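Local coordinates for protein hexameric cytochrome (Silicibacter pomeroyi, PDB 2OYY) that is of unknown function but binds heme in a hexamer of small, all-helical subunits, with a protein side chain coordinating the heme iron, at residues K23-A28 with A61-T66; A44-E47 with N51-I54. One frame throughout, in Å; residues are numbered along the deposited sequence.

Contact 1: residues K23-A28 with A61-T66; sequences KLSRIA and ATHFQT. With HEM (protoporphyrin IX containing Fe), chain J.
Leu24 and Ser25 meet His63 in the helix-helix interface at the middle of the three-helix subunit, where helix 14-32 leans on helix 50-70 and, through Ser25 and Arg26, borders a heme. Leu24 comes over the imidazole face: its CB sits 3.6 Å from the ring centroid of His63, only 10° off the ring normal, a CH-pi contact. Leu24 CD1 adds a second touch on the rim, at 3.7 Å from His63 ND1. The ring is carried there because His63 CG stands opposite its own carbonyl carbon (chi1 -82°), which sends the imidazole out from its helix. Ser25 OG approaches the same ring obliquely, 3.4 Å from His63 CD2, but its hydrogen bond goes back one turn to Ala21 O. Ser25 CB also lies 3.6 Å from CBB of the heme, and Ser25 O accepts a hydrogen bond from Ser57 OG of the second subunit.

One residue on, Arg26 faces the porphyrin. A bend at chi3 (52°) lays its guanidinium nearly parallel to the macrocycle, with NH1 3.2 Å from C1A of the heme and NE 3.6 Å from the heme nitrogen NA. It covers the face opposite the one reached by Tyr46. Replacing Arg26 by an alanine would probably leave the porphyrin around C1A and NA without the guanidinium stacked on it and open a gap there. The flat guanidinium brings positive charge to this face, which could partly offset the negative charge of the propionates and the axial oxygen.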
ATOM      1  N   LYS A  23     -12.782  12.444   2.906  1.00  2.00           N
ATOM      2  CA  LYS A  23     -12.616  13.403   3.996  1.00  2.00           C
ATOM      3  C   LYS A  23     -11.406  13.043   4.817  1.00  2.00           C
ATOM      4  O   LYS A  23     -10.543  13.881   5.035  1.00  2.00           O
ATOM      5  CB  LYS A  23     -13.853  13.478   4.893  1.00  2.00           C
ATOM      6  CG  LYS A  23     -13.692  14.418   6.079  1.00  2.21           C
ATOM      7  CD  LYS A  23     -15.001  14.596   6.807  1.00  4.32           C
ATOM      8  CE  LYS A  23     -14.832  15.431   8.074  1.00  5.07           C
ATOM      9  NZ  LYS A  23     -16.132  15.525   8.826  1.00  5.26           N
ATOM     10  N   LEU A  24     -11.342  11.790   5.259  1.00  2.00           N
ATOM     11  CA  LEU A  24     -10.226  11.319   6.067  1.00  2.00           C
ATOM     12  C   LEU A  24      -8.862  11.537   5.415  1.00  2.00           C
ATOM     13  O   LEU A  24      -7.857  11.737   6.104  1.00  2.00           O
ATOM     14  CB  LEU A  24     -10.416   9.852   6.433  1.00  2.00           C
ATOM     15  CG  LEU A  24     -11.418   9.583   7.560  1.00  2.00           C
ATOM     16  CD1 LEU A  24     -11.264   8.163   8.073  1.00  2.00           C
ATOM     17  CD2 LEU A  24     -11.265  10.572   8.714  1.00  2.00           C
ATOM     18  N   SER A  25      -8.844  11.509   4.087  1.00  2.00           N
ATOM     19  CA  SER A  25      -7.626  11.682   3.326  1.00  2.00           C
ATOM     20  C   SER A  25      -7.164  13.121   3.398  1.00  2.00           C
ATOM     21  O   SER A  25      -5.977  13.389   3.545  1.00  2.17           O
ATOM     22  CB  SER A  25      -7.854  11.297   1.862  1.00  2.00           C
ATOM     23  OG  SER A  25      -8.238   9.938   1.739  1.00  2.00           O
ATOM     24  N   ARG A  26      -8.108  14.048   3.298  1.00  2.00           N
ATOM     25  CA  ARG A  26      -7.783  15.467   3.266  1.00  2.00           C
ATOM     26  C   ARG A  26      -7.438  16.024   4.628  1.00  2.00           C
ATOM     27  O   ARG A  26      -6.686  17.000   4.727  1.00  2.00           O
ATOM     28  CB  ARG A  26      -8.941  16.256   2.687  1.00  2.00           C
ATOM     29  CG  ARG A  26      -9.314  15.821   1.292  1.00  2.00           C
ATOM     30  CD  ARG A  26     -10.381  16.729   0.737  1.00  2.17           C
ATOM     31  NE  ARG A  26      -9.951  18.105   0.878  1.00  2.30           N
ATOM     32  CZ  ARG A  26     -10.627  19.146   0.437  1.00  3.03           C
ATOM     33  NH1 ARG A  26     -11.782  18.960  -0.190  1.00  2.82           N
ATOM     34  NH2 ARG A  26     -10.139  20.365   0.628  1.00  2.05           N
ATOM     35  N   ILE A  27      -7.990  15.420   5.678  1.00  2.00           N
ATOM     36  CA  ILE A  27      -7.750  15.937   7.008  1.00  2.00           C
ATOM     37  C   ILE A  27      -6.299  15.651   7.402  1.00  2.00           C
ATOM     38  O   ILE A  27      -5.669  16.471   8.067  1.00  2.00           O
ATOM     39  CB  ILE A  27      -8.823  15.488   8.096  1.00  2.00           C
ATOM     40  CG1 ILE A  27      -8.227  14.561   9.149  1.00  2.00           C
ATOM     41  CG2 ILE A  27     -10.068  14.855   7.483  1.00  2.00           C
ATOM     42  CD1 ILE A  27      -7.732  15.285  10.369  1.00  2.87           C
ATOM     43  N   ALA A  28      -5.755  14.516   6.973  1.00  2.00           N
ATOM     44  CA  ALA A  28      -4.326  14.249   7.221  1.00  2.00           C
ATOM     45  C   ALA A  28      -3.486  15.379   6.630  1.00  2.00           C
ATOM     46  O   ALA A  28      -2.504  15.815   7.224  1.00  2.00           O
ATOM     47  CB  ALA A  28      -3.902  12.919   6.637  1.00  2.00           C
ATOM     48  N   ALA A  61      -8.613   4.923  -1.161  1.00  2.00           N
ATOM     49  CA  ALA A  61      -8.804   3.472  -1.255  1.00  2.00           C
ATOM     50  C   ALA A  61      -8.488   2.810   0.071  1.00  2.00           C
ATOM     51  O   ALA A  61      -9.296   2.020   0.593  1.00  2.00           O
ATOM     52  CB  ALA A  61      -7.949   2.875  -2.366  1.00  2.00           C
ATOM     53  N   THR A  62      -7.326   3.143   0.630  1.00  2.00           N
ATOM     54  CA  THR A  62      -6.971   2.641   1.944  1.00  2.00           C
ATOM     55  C   THR A  62      -8.043   3.004   2.973  1.00  2.00           C
ATOM     56  O   THR A  62      -8.527   2.141   3.688  1.00  2.00           O
ATOM     57  CB  THR A  62      -5.592   3.120   2.389  1.00  2.00           C
ATOM     58  OG1 THR A  62      -4.638   2.706   1.414  1.00  2.00           O
ATOM     59  CG2 THR A  62      -5.215   2.491   3.700  1.00  2.00           C
ATOM     60  N   HIS A  63      -8.422   4.274   3.031  1.00  2.00           N
ATOM     61  CA  HIS A  63      -9.415   4.714   3.994  1.00  2.00           C
ATOM     62  C   HIS A  63     -10.769   4.032   3.784  1.00  2.00           C
ATOM     63  O   HIS A  63     -11.369   3.536   4.746  1.00  2.00           O
ATOM     64  CB  HIS A  63      -9.580   6.234   3.956  1.00  2.00           C
ATOM     65  CG  HIS A  63      -8.553   6.968   4.750  1.00  2.00           C
ATOM     66  ND1 HIS A  63      -8.429   6.826   6.114  1.00  2.00           N
ATOM     67  CD2 HIS A  63      -7.605   7.858   4.376  1.00  2.00           C
ATOM     68  CE1 HIS A  63      -7.458   7.602   6.551  1.00  2.00           C
ATOM     69  NE2 HIS A  63      -6.942   8.240   5.517  1.00  2.00           N
ATOM     70  N   PHE A  64     -11.236   3.987   2.536  1.00  2.00           N
ATOM     71  CA  PHE A  64     -12.490   3.312   2.264  1.00  2.00           C
ATOM     72  C   PHE A  64     -12.492   1.864   2.743  1.00  2.00           C
ATOM     73  O   PHE A  64     -13.533   1.315   3.079  1.00  2.00           O
ATOM     74  CB  PHE A  64     -12.870   3.389   0.796  1.00  2.00           C
ATOM     75  CG  PHE A  64     -14.257   2.947   0.525  1.00  2.00           C
ATOM     76  CD1 PHE A  64     -15.335   3.644   1.057  1.00  2.00           C
ATOM     77  CD2 PHE A  64     -14.497   1.829  -0.236  1.00  2.00           C
ATOM     78  CE1 PHE A  64     -16.647   3.232   0.813  1.00  2.00           C
ATOM     79  CE2 PHE A  64     -15.814   1.402  -0.482  1.00  2.00           C
ATOM     80  CZ  PHE A  64     -16.882   2.109   0.042  1.00  2.00           C
ATOM     81  N   GLN A  65     -11.323   1.258   2.799  1.00  2.00           N
ATOM     82  CA  GLN A  65     -11.198  -0.113   3.271  1.00  2.00           C
ATOM     83  C   GLN A  65     -11.484  -0.158   4.764  1.00  2.02           C
ATOM     84  O   GLN A  65     -12.171  -1.070   5.249  1.00  2.00           O
ATOM     85  CB  GLN A  65      -9.800  -0.633   2.953  1.00  2.00           C
ATOM     86  CG  GLN A  65      -9.574  -2.132   3.054  1.00  2.01           C
ATOM     87  CD  GLN A  65      -8.304  -2.517   2.310  1.00  3.17           C
ATOM     88  OE1 GLN A  65      -8.355  -2.791   1.102  1.00  4.60           O
ATOM     89  NE2 GLN A  65      -7.150  -2.482   3.004  1.00  2.00           N
ATOM     90  N   THR A  66     -10.987   0.857   5.475  1.00  2.40           N
ATOM     91  CA  THR A  66     -11.164   0.972   6.919  1.00  2.73           C
ATOM     92  C   THR A  66     -12.603   1.280   7.297  1.00  2.96           C
ATOM     93  O   THR A  66     -13.122   0.710   8.254  1.00  3.60           O
ATOM     94  CB  THR A  66     -10.242   2.067   7.514  1.00  3.03           C
ATOM     95  OG1 THR A  66      -8.913   1.908   6.995  1.00  3.52           O
ATOM     96  CG2 THR A  66     -10.225   2.008   9.059  1.00  2.00           C
TER
HETATM   97  CHA HEM J 201     -10.184  20.098  -3.148  1.00  2.00           C
HETATM   98  CHB HEM J 201      -9.636  15.399  -2.370  1.00  2.00           C
HETATM   99  CHC HEM J 201      -5.013  16.126  -1.194  1.00  2.00           C
HETATM  100  CHD HEM J 201      -5.681  20.914  -1.463  1.00  2.00           C
HETATM  101  C1A HEM J 201     -10.447  18.761  -3.062  1.00  2.00           C
HETATM  102  C2A HEM J 201     -11.715  18.126  -3.375  1.00  2.00           C
HETATM  103  C3A HEM J 201     -11.565  16.814  -3.161  1.00  2.00           C
HETATM  104  C4A HEM J 201     -10.200  16.599  -2.704  1.00  2.00           C
HETATM  105  CMA HEM J 201     -12.625  15.705  -3.355  1.00  2.00           C
HETATM  106  CAA HEM J 201     -12.981  18.866  -3.876  1.00  2.00           C
HETATM  107  CBA HEM J 201     -12.827  19.232  -5.362  1.00  2.81           C
HETATM  108  CGA HEM J 201     -14.047  19.973  -5.869  1.00  4.36           C
HETATM  109  O1A HEM J 201     -15.198  19.584  -5.547  1.00  5.19           O
HETATM  110  O2A HEM J 201     -13.875  20.973  -6.601  1.00  4.54           O
HETATM  111  C1B HEM J 201      -8.338  15.192  -1.968  1.00  2.00           C
HETATM  112  C2B HEM J 201      -7.793  13.916  -1.576  1.00  2.00           C
HETATM  113  C3B HEM J 201      -6.506  14.107  -1.250  1.00  2.00           C
HETATM  114  C4B HEM J 201      -6.216  15.514  -1.423  1.00  2.00           C
HETATM  115  CMB HEM J 201      -8.595  12.591  -1.552  1.00  2.00           C
HETATM  116  CAB HEM J 201      -5.500  13.032  -0.775  1.00  2.00           C
HETATM  117  CBB HEM J 201      -5.024  13.054   0.474  1.00  2.00           C
HETATM  118  C1C HEM J 201      -4.794  17.486  -1.188  1.00  2.00           C
HETATM  119  C2C HEM J 201      -3.527  18.122  -0.928  1.00  2.00           C
HETATM  120  C3C HEM J 201      -3.703  19.447  -0.995  1.00  2.00           C
HETATM  121  C4C HEM J 201      -5.096  19.687  -1.301  1.00  2.00           C
HETATM  122  CMC HEM J 201      -2.225  17.350  -0.630  1.00  2.00           C
HETATM  123  CAC HEM J 201      -2.644  20.549  -0.821  1.00  2.00           C
HETATM  124  CBC HEM J 201      -2.066  20.771   0.346  1.00  2.00           C
HETATM  125  C1D HEM J 201      -6.956  21.132  -1.934  1.00  2.00           C
HETATM  126  C2D HEM J 201      -7.550  22.436  -2.111  1.00  2.00           C
HETATM  127  C3D HEM J 201      -8.937  22.170  -2.620  1.00  2.00           C
HETATM  128  C4D HEM J 201      -9.056  20.740  -2.717  1.00  2.00           C
HETATM  129  CMD HEM J 201      -6.950  23.824  -1.840  1.00  2.00           C
HETATM  130  CAD HEM J 201      -9.981  23.242  -2.987  1.00  4.69           C
HETATM  131  CBD HEM J 201      -9.738  23.483  -4.476  1.00  9.48           C
HETATM  132  CGD HEM J 201     -10.662  24.517  -5.048  1.00 12.52           C
HETATM  133  O1D HEM J 201     -10.488  25.704  -4.655  1.00 14.38           O
HETATM  134  O2D HEM J 201     -11.536  24.144  -5.888  1.00 13.11           O
HETATM  135  NA  HEM J 201      -9.546  17.799  -2.662  1.00  2.00           N
HETATM  136  NB  HEM J 201      -7.347  16.148  -1.864  1.00  2.00           N
HETATM  137  NC  HEM J 201      -5.740  18.472  -1.416  1.00  2.00           N
HETATM  138  ND  HEM J 201      -7.874  20.150  -2.305  1.00  2.00           N
HETATM  139 FE   HEM J 201      -7.596  18.078  -2.258  1.00  2.00          FE

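Contact 2: residues A44-E47 with N51-I54; sequences AVYE and NALI. With HEM (protoporphyrin IX containing Fe), chain J.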
ATOM      1  N   ALA A  44      -3.444  23.957  -7.094  1.00  2.00           N
ATOM      2  CA  ALA A  44      -3.266  24.363  -8.491  1.00  2.00           C
ATOM      3  C   ALA A  44      -2.290  23.418  -9.210  1.00  2.00           C
ATOM      4  O   ALA A  44      -2.417  23.165 -10.401  1.00  2.00           O
ATOM      5  CB  ALA A  44      -2.802  25.821  -8.571  1.00  2.00           C
ATOM      6  N   VAL A  45      -1.348  22.871  -8.453  1.00  2.00           N
ATOM      7  CA  VAL A  45      -0.330  21.951  -8.969  1.00  2.00           C
ATOM      8  C   VAL A  45      -0.793  20.482  -9.153  1.00  2.00           C
ATOM      9  O   VAL A  45      -0.666  19.933 -10.252  1.00  2.61           O
ATOM     10  CB  VAL A  45       0.948  22.004  -8.093  1.00  2.00           C
ATOM     11  CG1 VAL A  45       1.917  20.900  -8.479  1.00  2.00           C
ATOM     12  CG2 VAL A  45       1.629  23.401  -8.186  1.00  2.00           C
ATOM     13  N   TYR A  46      -1.310  19.846  -8.103  1.00  2.00           N
ATOM     14  CA  TYR A  46      -1.689  18.422  -8.172  1.00  2.00           C
ATOM     15  C   TYR A  46      -3.041  18.147  -8.854  1.00  2.47           C
ATOM     16  O   TYR A  46      -3.306  17.003  -9.272  1.00  3.18           O
ATOM     17  CB  TYR A  46      -1.676  17.775  -6.776  1.00  2.00           C
ATOM     18  CG  TYR A  46      -2.998  17.870  -6.051  1.00  2.00           C
ATOM     19  CD1 TYR A  46      -3.299  18.985  -5.268  1.00  2.00           C
ATOM     20  CD2 TYR A  46      -3.963  16.851  -6.147  1.00  2.00           C
ATOM     21  CE1 TYR A  46      -4.522  19.086  -4.590  1.00  2.24           C
ATOM     22  CE2 TYR A  46      -5.195  16.953  -5.482  1.00  2.00           C
ATOM     23  CZ  TYR A  46      -5.463  18.072  -4.706  1.00  2.00           C
ATOM     24  OH  TYR A  46      -6.657  18.208  -4.043  1.00  2.00           O
ATOM     25  N   GLU A  47      -3.915  19.156  -8.941  1.00  2.75           N
ATOM     26  CA  GLU A  47      -5.255  18.948  -9.509  1.00  2.77           C
ATOM     27  C   GLU A  47      -5.164  18.603 -10.990  1.00  3.08           C
ATOM     28  O   GLU A  47      -6.133  18.116 -11.582  1.00  3.71           O
ATOM     29  CB  GLU A  47      -6.150  20.172  -9.295  1.00  2.68           C
ATOM     30  CG  GLU A  47      -6.276  21.109 -10.496  1.00  3.35           C
ATOM     31  CD  GLU A  47      -6.767  22.489 -10.113  1.00  3.79           C
ATOM     32  OE1 GLU A  47      -7.926  22.622  -9.672  1.00  2.16           O
ATOM     33  OE2 GLU A  47      -5.975  23.442 -10.253  1.00  5.11           O
ATOM     34  N   ASN A  51      -0.289  11.481 -12.021  1.00  2.00           N
ATOM     35  CA  ASN A  51       0.252  10.602 -10.977  1.00  2.00           C
ATOM     36  C   ASN A  51      -0.226  10.989  -9.584  1.00  2.00           C
ATOM     37  O   ASN A  51      -0.414  10.140  -8.736  1.00  2.00           O
ATOM     38  CB  ASN A  51       1.796  10.569 -10.992  1.00  2.00           C
ATOM     39  CG  ASN A  51       2.373   9.965 -12.272  1.00  2.00           C
ATOM     40  OD1 ASN A  51       3.549  10.158 -12.579  1.00  2.00           O
ATOM     41  ND2 ASN A  51       1.543   9.263 -13.033  1.00  2.00           N
ATOM     42  N   ALA A  52      -0.408  12.284  -9.359  1.00  2.00           N
ATOM     43  CA  ALA A  52      -0.893  12.794  -8.086  1.00  2.00           C
ATOM     44  C   ALA A  52      -2.331  12.335  -7.854  1.00  2.00           C
ATOM     45  O   ALA A  52      -2.708  11.941  -6.756  1.00  2.00           O
ATOM     46  CB  ALA A  52      -0.836  14.297  -8.105  1.00  2.00           C
ATOM     47  N   LEU A  53      -3.107  12.390  -8.928  1.00  2.00           N
ATOM     48  CA  LEU A  53      -4.521  12.099  -8.905  1.00  2.00           C
ATOM     49  C   LEU A  53      -4.741  10.611  -8.761  1.00  2.00           C
ATOM     50  O   LEU A  53      -5.698  10.195  -8.123  1.00  2.00           O
ATOM     51  CB  LEU A  53      -5.193  12.647 -10.165  1.00  2.00           C
ATOM     52  CG  LEU A  53      -5.585  14.129 -10.166  1.00  2.00           C
ATOM     53  CD1 LEU A  53      -6.256  14.525 -11.465  1.00  2.00           C
ATOM     54  CD2 LEU A  53      -6.499  14.469  -8.998  1.00  2.00           C
ATOM     55  N   ILE A  54      -3.844   9.807  -9.321  1.00  2.00           N
ATOM     56  CA  ILE A  54      -3.884   8.368  -9.073  1.00  2.00           C
ATOM     57  C   ILE A  54      -3.536   8.110  -7.612  1.00  2.00           C
ATOM     58  O   ILE A  54      -4.236   7.376  -6.921  1.00  2.00           O
ATOM     59  CB  ILE A  54      -2.938   7.587 -10.006  1.00  2.00           C
ATOM     60  CG1 ILE A  54      -3.389   7.762 -11.472  1.00  2.00           C
ATOM     61  CG2 ILE A  54      -2.873   6.094  -9.591  1.00  2.00           C
ATOM     62  CD1 ILE A  54      -2.515   7.113 -12.507  1.00  2.00           C
TER
HETATM   63  CHA HEM J 201     -10.184  20.098  -3.148  1.00  2.00           C
HETATM   64  CHB HEM J 201      -9.636  15.399  -2.370  1.00  2.00           C
HETATM   65  CHC HEM J 201      -5.013  16.126  -1.194  1.00  2.00           C
HETATM   66  CHD HEM J 201      -5.681  20.914  -1.463  1.00  2.00           C
HETATM   67  C1A HEM J 201     -10.447  18.761  -3.062  1.00  2.00           C
HETATM   68  C2A HEM J 201     -11.715  18.126  -3.375  1.00  2.00           C
HETATM   69  C3A HEM J 201     -11.565  16.814  -3.161  1.00  2.00           C
HETATM   70  C4A HEM J 201     -10.200  16.599  -2.704  1.00  2.00           C
HETATM   71  CMA HEM J 201     -12.625  15.705  -3.355  1.00  2.00           C
HETATM   72  CAA HEM J 201     -12.981  18.866  -3.876  1.00  2.00           C
HETATM   73  CBA HEM J 201     -12.827  19.232  -5.362  1.00  2.81           C
HETATM   74  CGA HEM J 201     -14.047  19.973  -5.869  1.00  4.36           C
HETATM   75  O1A HEM J 201     -15.198  19.584  -5.547  1.00  5.19           O
HETATM   76  O2A HEM J 201     -13.875  20.973  -6.601  1.00  4.54           O
HETATM   77  C1B HEM J 201      -8.338  15.192  -1.968  1.00  2.00           C
HETATM   78  C2B HEM J 201      -7.793  13.916  -1.576  1.00  2.00           C
HETATM   79  C3B HEM J 201      -6.506  14.107  -1.250  1.00  2.00           C
HETATM   80  C4B HEM J 201      -6.216  15.514  -1.423  1.00  2.00           C
HETATM   81  CMB HEM J 201      -8.595  12.591  -1.552  1.00  2.00           C
HETATM   82  CAB HEM J 201      -5.500  13.032  -0.775  1.00  2.00           C
HETATM   83  CBB HEM J 201      -5.024  13.054   0.474  1.00  2.00           C
HETATM   84  C1C HEM J 201      -4.794  17.486  -1.188  1.00  2.00           C
HETATM   85  C2C HEM J 201      -3.527  18.122  -0.928  1.00  2.00           C
HETATM   86  C3C HEM J 201      -3.703  19.447  -0.995  1.00  2.00           C
HETATM   87  C4C HEM J 201      -5.096  19.687  -1.301  1.00  2.00           C
HETATM   88  CMC HEM J 201      -2.225  17.350  -0.630  1.00  2.00           C
HETATM   89  CAC HEM J 201      -2.644  20.549  -0.821  1.00  2.00           C
HETATM   90  CBC HEM J 201      -2.066  20.771   0.346  1.00  2.00           C
HETATM   91  C1D HEM J 201      -6.956  21.132  -1.934  1.00  2.00           C
HETATM   92  C2D HEM J 201      -7.550  22.436  -2.111  1.00  2.00           C
HETATM   93  C3D HEM J 201      -8.937  22.170  -2.620  1.00  2.00           C
HETATM   94  C4D HEM J 201      -9.056  20.740  -2.717  1.00  2.00           C
HETATM   95  CMD HEM J 201      -6.950  23.824  -1.840  1.00  2.00           C
HETATM   96  CAD HEM J 201      -9.981  23.242  -2.987  1.00  4.69           C
HETATM   97  CBD HEM J 201      -9.738  23.483  -4.476  1.00  9.48           C
HETATM   98  CGD HEM J 201     -10.662  24.517  -5.048  1.00 12.52           C
HETATM   99  O1D HEM J 201     -10.488  25.704  -4.655  1.00 14.38           O
HETATM  100  O2D HEM J 201     -11.536  24.144  -5.888  1.00 13.11           O
HETATM  101  NA  HEM J 201      -9.546  17.799  -2.662  1.00  2.00           N
HETATM  102  NB  HEM J 201      -7.347  16.148  -1.864  1.00  2.00           N
HETATM  103  NC  HEM J 201      -5.740  18.472  -1.416  1.00  2.00           N
HETATM  104  ND  HEM J 201      -7.874  20.150  -2.305  1.00  2.00           N
HETATM  105 FE   HEM J 201      -7.596  18.078  -2.258  1.00  2.00          FE
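Tyr46 and Ala52 meet CB to CB at 3.8 Å, where the two backbones come nearest, with the methyl of Ala52 set at the edge of the tyrosine ring and near its plane. Just beside this pair, Leu53 turns its isobutyl end back to the preceding helix, so that its CG lies 3.8 Å from Tyr46 O. The fit then slackens: Leu53 CD2 stays 4.5 Å from Tyr46 CD2 and approaches the ring obliquely.

The two segments belong to consecutive helices, 36-46 and 50-70, joined by a short connection. Asp49 in that connection accepts the backbone N-H of Ala52 on its OD1. Tyr46, at the end of the first helix, is the axial ligand of the heme: its OH binds the iron at 2.0 Å, with an angle of about 146° at the oxygen from CZ to the metal. CG stands between the backbone N and the carbonyl carbon (chi1 90°), and from there the ring points its oxygen at the iron. The ring is tilted by roughly 53° to the porphyrin, bringing Tyr46 CE1 to 3.4 Å from C4C of the heme. Arg43 NH1 hydrogen-bonds to the same phenol oxygen, so that oxygen is held from two quarters, and Ala50 of the second subunit packs against Tyr46.

The Glu47 side chain takes no part in the packing. Its CB points away from helix 50-70, and its partly exposed carboxylate makes a long, weak ion pair with Arg43. The backbone of Glu47 still touches the other helix, with Glu47 O 3.6 Å from Leu53 CD1. That carbonyl also accepts a hydrogen bond from Gln33 NE2 of the third subunit.

Overall arrangement
Contacts 1 and 2 share helix 50-70, and both are buried, contact 1 near the centre of the chain, about 4 Å from it, and contact 2 about 14 Å out, their own centres being about 17 Å apart. Contact 1 joins helix 14-32 to helix 50-70, distant in sequence; contact 2 joins helix 36-46 to the helix that follows it. The same heme links them, approached through a guanidinium on one face in contact 1 and by the iron-binding phenol on the other in contact 2. Between the helices, an imidazole packs on leucine and serine in contact 1, a tyrosine against alanine and leucine, with backbone carbonyls, in contact 2, and the second subunit touches both.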